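Local coordinates for uncharacterized protein (Methanothermobacter thermautotrophicus, PDB 1L1S) that is of unknown function but belongs to the DsrE/DsrF-like family, whose better-known members take part in sulfur metabolism, at residues V59-S73 with L86-H99. Residues are numbered along the deposited sequence; the frame is centred on the assembly and turned at random.
Sequences VSELTGQGVRFCACS and LLEGVDVVSSGVGH
Strand 91-93 lies along strand 68-72 at the edge of the parallel sheet, and the backbones are laced by Asp91 N to Phe69 O, Ala71 N to Asp91 O, Val93 N to Ala71 O and Ser73 N to Val93 O. With helix 73-78 between them in sequence, the two strands form a beta-alpha-beta unit, and their short axes are already 47° apart.

On the Ala71 face the packing is apolar and largely buried: its CB meets Leu86 CD1 at 4.0 Å. Further along, the CG1 branch of Val59 slides past Leu87 CD2, 3.7 Å away, while the same methyl sits over the centre of the Phe69 ring and touches Val90 CG2. Val90 CG1, anti to its own backbone nitrogen (chi1 -178°), rests against Phe69 O. The type II turn 87-90 thus touches helix 56-64 through Val59 and the strand through Val90. Solvent reaches the contact at its margins, at Val92, whose CG1 packs on Ser73 CA, and at Gly89 beside Thr63 CG2.

The Cys70 face is more polar. Arg68, extended from CG to NE, crosses Asp91 at about a right angle; its NE gives a 2.9 Å salt-bridge hydrogen bond to the anti lone pair of Asp91 OD2, nearly in the guanidinium plane, although the carboxylate is turned 58° from that plane. The guanidinium stands almost perpendicular to the His99 ring, and Glu38 binds both Arg68 NH1 and His99 NE2. Val93 CG1 lies over the rim of one face of this imidazole and also touches Cys70 CB at 3.8 Å.

Where the strands end, Gly96 N donates to Cys72 SG at 3.1 Å, and Ser95 OG caps the new helix through Gly98 N. A backbone N-H thus holds the sulfur and ties the end of strand 68-72 to the first turn of helix 96-105.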
loop_
_atom_site.group_PDB
_atom_site.type_symbol
_atom_site.label_atom_id
_atom_site.label_comp_id
_atom_site.label_asym_id
_atom_site.label_seq_id
_atom_site.Cartn_x
_atom_site.Cartn_y
_atom_site.Cartn_z
ATOM N N VAL A 59 -16.246 14.011 4.785
ATOM C CA VAL A 59 -14.995 14.665 5.164
ATOM C C VAL A 59 -15.161 15.673 6.300
ATOM O O VAL A 59 -14.370 15.675 7.239
ATOM C CB VAL A 59 -14.335 15.359 3.961
ATOM C CG1 VAL A 59 -13.146 16.178 4.413
ATOM C CG2 VAL A 59 -13.884 14.324 2.971
ATOM N N SER A 60 -16.191 16.517 6.236
ATOM C CA SER A 60 -16.379 17.504 7.300
ATOM C C SER A 60 -16.680 16.818 8.628
ATOM O O SER A 60 -16.136 17.195 9.665
ATOM C CB SER A 60 -17.502 18.483 6.960
ATOM O OG SER A 60 -18.770 17.893 7.181
ATOM N N GLU A 61 -17.529 15.798 8.593
ATOM C CA GLU A 61 -17.867 15.082 9.814
ATOM C C GLU A 61 -16.654 14.446 10.495
ATOM O O GLU A 61 -16.474 14.598 11.701
ATOM C CB GLU A 61 -18.894 13.995 9.528
ATOM C CG GLU A 61 -19.122 13.086 10.714
ATOM C CD GLU A 61 -20.180 12.046 10.449
ATOM O OE1 GLU A 61 -20.488 11.271 11.383
ATOM O OE2 GLU A 61 -20.708 12.003 9.310
ATOM N N LEU A 62 -15.825 13.732 9.730
ATOM C CA LEU A 62 -14.644 13.087 10.314
ATOM C C LEU A 62 -13.623 14.096 10.820
ATOM O O LEU A 62 -12.855 13.813 11.747
ATOM C CB LEU A 62 -13.984 12.147 9.297
ATOM C CG LEU A 62 -14.791 10.878 9.010
ATOM C CD1 LEU A 62 -14.246 10.136 7.807
ATOM C CD2 LEU A 62 -14.760 10.007 10.230
ATOM N N THR A 63 -13.607 15.268 10.202
ATOM C CA THR A 63 -12.687 16.315 10.610
ATOM C C THR A 63 -13.092 16.726 12.017
ATOM O O THR A 63 -12.243 16.943 12.883
ATOM C CB THR A 63 -12.786 17.539 9.669
ATOM O OG1 THR A 63 -12.190 17.211 8.411
ATOM C CG2 THR A 63 -12.083 18.764 10.272
ATOM N N GLY A 64 -14.403 16.822 12.231
ATOM C CA GLY A 64 -14.913 17.208 13.531
ATOM C C GLY A 64 -14.565 16.175 14.585
ATOM O O GLY A 64 -14.470 16.488 15.770
ATOM N N GLN A 65 -14.361 14.935 14.157
ATOM C CA GLN A 65 -14.026 13.881 15.098
ATOM C C GLN A 65 -12.527 13.776 15.339
ATOM O O GLN A 65 -12.058 12.859 16.012
ATOM C CB GLN A 65 -14.595 12.553 14.604
ATOM C CG GLN A 65 -16.112 12.570 14.533
ATOM C CD GLN A 65 -16.682 11.381 13.788
ATOM O OE1 GLN A 65 -16.241 11.057 12.688
ATOM N NE2 GLN A 65 -17.679 10.734 14.379
ATOM N N GLY A 66 -11.773 14.720 14.793
ATOM C CA GLY A 66 -10.337 14.710 15.003
ATOM C C GLY A 66 -9.490 14.210 13.851
ATOM O O GLY A 66 -8.262 14.214 13.943
ATOM N N VAL A 67 -10.126 13.765 12.771
ATOM C CA VAL A 67 -9.384 13.278 11.613
ATOM C C VAL A 67 -8.854 14.458 10.796
ATOM O O VAL A 67 -9.605 15.362 10.418
ATOM C CB VAL A 67 -10.267 12.406 10.676
ATOM C CG1 VAL A 67 -9.434 11.908 9.490
ATOM C CG2 VAL A 67 -10.860 11.232 11.440
ATOM N N ARG A 68 -7.560 14.427 10.513
ATOM C CA ARG A 68 -6.922 15.472 9.738
ATOM C C ARG A 68 -6.698 15.061 8.272
ATOM O O ARG A 68 -5.926 14.141 7.976
ATOM C CB ARG A 68 -5.576 15.842 10.379
ATOM C CG ARG A 68 -4.854 16.976 9.684
ATOM C CD ARG A 68 -3.414 17.130 10.187
ATOM N NE ARG A 68 -2.761 18.294 9.590
ATOM C CZ ARG A 68 -1.445 18.436 9.468
ATOM N NH1 ARG A 68 -0.632 17.479 9.897
ATOM N NH2 ARG A 68 -0.940 19.541 8.929
ATOM N N PHE A 69 -7.375 15.746 7.356
ATOM C CA PHE A 69 -7.200 15.465 5.937
ATOM C C PHE A 69 -6.157 16.442 5.402
ATOM O O PHE A 69 -6.224 17.637 5.676
ATOM C CB PHE A 69 -8.520 15.629 5.182
ATOM C CG PHE A 69 -9.529 14.574 5.514
ATOM C CD1 PHE A 69 -10.309 14.674 6.663
ATOM C CD2 PHE A 69 -9.698 13.471 4.684
ATOM C CE1 PHE A 69 -11.236 13.698 6.975
ATOM C CE2 PHE A 69 -10.626 12.489 4.988
ATOM C CZ PHE A 69 -11.397 12.602 6.132
ATOM N N CYS A 70 -5.199 15.914 4.647
ATOM C CA CYS A 70 -4.103 16.695 4.086
ATOM C C CYS A 70 -4.042 16.616 2.565
ATOM O O CYS A 70 -4.035 15.529 1.995
ATOM C CB CYS A 70 -2.778 16.193 4.660
ATOM S SG CYS A 70 -2.776 16.049 6.467
ATOM N N ALA A 71 -3.992 17.779 1.921
ATOM C CA ALA A 71 -3.913 17.878 0.468
ATOM C C ALA A 71 -2.465 18.200 0.114
ATOM O O ALA A 71 -1.763 18.855 0.884
ATOM C CB ALA A 71 -4.842 18.977 -0.035
ATOM N N CYS A 72 -2.022 17.732 -1.046
ATOM C CA CYS A 72 -0.652 17.940 -1.484
ATOM C C CYS A 72 -0.469 19.293 -2.163
ATOM O O CYS A 72 -1.098 19.579 -3.186
ATOM C CB CYS A 72 -0.247 16.813 -2.437
ATOM S SG CYS A 72 1.470 16.860 -2.922
ATOM N N SER A 73 0.396 20.118 -1.581
ATOM C CA SER A 73 0.679 21.457 -2.095
ATOM C C SER A 73 1.076 21.451 -3.571
ATOM O O SER A 73 0.746 22.376 -4.310
ATOM C CB SER A 73 1.796 22.104 -1.261
ATOM O OG SER A 73 2.040 23.455 -1.630
ATOM N N LEU A 86 -10.530 23.850 -1.613
ATOM C CA LEU A 86 -10.683 22.795 -0.617
ATOM C C LEU A 86 -11.731 23.065 0.441
ATOM O O LEU A 86 -11.963 24.210 0.832
ATOM C CB LEU A 86 -9.345 22.533 0.080
ATOM C CG LEU A 86 -8.183 22.251 -0.866
ATOM C CD1 LEU A 86 -6.890 22.414 -0.115
ATOM C CD2 LEU A 86 -8.312 20.854 -1.466
ATOM N N LEU A 87 -12.360 21.988 0.900
ATOM C CA LEU A 87 -13.373 22.065 1.943
ATOM C C LEU A 87 -12.712 22.626 3.208
ATOM O O LEU A 87 -11.515 22.443 3.421
ATOM C CB LEU A 87 -13.924 20.665 2.216
ATOM C CG LEU A 87 -15.144 20.551 3.133
ATOM C CD1 LEU A 87 -16.391 21.005 2.386
ATOM C CD2 LEU A 87 -15.300 19.104 3.599
ATOM N N GLU A 88 -13.487 23.315 4.037
ATOM C CA GLU A 88 -12.957 23.882 5.272
ATOM C C GLU A 88 -12.522 22.770 6.220
ATOM O O GLU A 88 -13.202 21.749 6.354
ATOM C CB GLU A 88 -14.016 24.742 5.966
ATOM C CG GLU A 88 -15.271 23.970 6.357
ATOM C CD GLU A 88 -16.248 24.795 7.195
ATOM O OE1 GLU A 88 -15.956 25.049 8.393
ATOM O OE2 GLU A 88 -17.309 25.191 6.651
ATOM N N GLY A 89 -11.390 22.968 6.882
ATOM C CA GLY A 89 -10.912 21.956 7.800
ATOM C C GLY A 89 -9.807 21.125 7.188
ATOM O O GLY A 89 -9.008 20.518 7.896
ATOM N N VAL A 90 -9.763 21.085 5.861
ATOM C CA VAL A 90 -8.729 20.335 5.166
ATOM C C VAL A 90 -7.448 21.143 5.201
ATOM O O VAL A 90 -7.451 22.330 4.864
ATOM C CB VAL A 90 -9.096 20.085 3.682
ATOM C CG1 VAL A 90 -7.997 19.250 3.009
ATOM C CG2 VAL A 90 -10.438 19.381 3.589
ATOM N N ASP A 91 -6.358 20.501 5.600
ATOM C CA ASP A 91 -5.064 21.159 5.675
ATOM C C ASP A 91 -4.228 20.839 4.455
ATOM O O ASP A 91 -4.475 19.864 3.753
ATOM C CB ASP A 91 -4.293 20.722 6.921
ATOM C CG ASP A 91 -5.036 21.030 8.208
ATOM O OD1 ASP A 91 -5.858 21.986 8.228
ATOM O OD2 ASP A 91 -4.782 20.320 9.206
ATOM N N VAL A 92 -3.225 21.663 4.219
ATOM C CA VAL A 92 -2.340 21.499 3.087
ATOM C C VAL A 92 -0.937 21.205 3.595
ATOM O O VAL A 92 -0.445 21.866 4.513
ATOM C CB VAL A 92 -2.298 22.780 2.225
ATOM C CG1 VAL A 92 -1.370 22.594 1.045
ATOM C CG2 VAL A 92 -3.687 23.109 1.726
ATOM N N VAL A 93 -0.313 20.184 3.022
ATOM C CA VAL A 93 1.049 19.830 3.391
ATOM C C VAL A 93 1.871 20.147 2.164
ATOM O O VAL A 93 1.336 20.210 1.059
ATOM C CB VAL A 93 1.188 18.328 3.770
ATOM C CG1 VAL A 93 0.485 18.068 5.089
ATOM C CG2 VAL A 93 0.622 17.441 2.664
ATOM N N SER A 94 3.164 20.366 2.356
ATOM C CA SER A 94 4.032 20.707 1.246
ATOM C C SER A 94 4.122 19.600 0.197
ATOM O O SER A 94 4.261 19.881 -0.988
ATOM C CB SER A 94 5.426 21.063 1.774
ATOM O OG SER A 94 5.903 20.076 2.671
ATOM N N SER A 95 4.038 18.347 0.638
ATOM C CA SER A 95 4.122 17.192 -0.257
ATOM C C SER A 95 3.386 15.995 0.331
ATOM O O SER A 95 3.619 15.627 1.480
ATOM C CB SER A 95 5.576 16.795 -0.478
ATOM O OG SER A 95 5.651 15.487 -1.029
ATOM N N GLY A 96 2.515 15.385 -0.462
ATOM C CA GLY A 96 1.765 14.233 0.011
ATOM C C GLY A 96 2.689 13.093 0.391
ATOM O O GLY A 96 2.667 12.634 1.531
ATOM N N VAL A 97 3.510 12.640 -0.554
ATOM C CA VAL A 97 4.438 11.552 -0.269
ATOM C C VAL A 97 5.461 11.936 0.794
ATOM O O VAL A 97 5.799 11.126 1.649
ATOM C CB VAL A 97 5.176 11.070 -1.544
ATOM C CG1 VAL A 97 4.255 10.198 -2.367
ATOM C CG2 VAL A 97 5.635 12.257 -2.376
ATOM N N GLY A 98 5.948 13.174 0.742
ATOM C CA GLY A 98 6.907 13.625 1.736
ATOM C C GLY A 98 6.300 13.568 3.134
ATOM O O GLY A 98 6.926 13.079 4.064
ATOM N N HIS A 99 5.077 14.065 3.285
ATOM C CA HIS A 99 4.424 14.048 4.588
ATOM C C HIS A 99 4.294 12.598 5.070
ATOM O O HIS A 99 4.549 12.306 6.235
ATOM C CB HIS A 99 3.041 14.703 4.525
ATOM C CG HIS A 99 2.393 14.850 5.869
ATOM N ND1 HIS A 99 2.911 15.662 6.858
ATOM C CD2 HIS A 99 1.303 14.251 6.408
ATOM C CE1 HIS A 99 2.168 15.555 7.946
ATOM N NE2 HIS A 99 1.186 14.707 7.700
#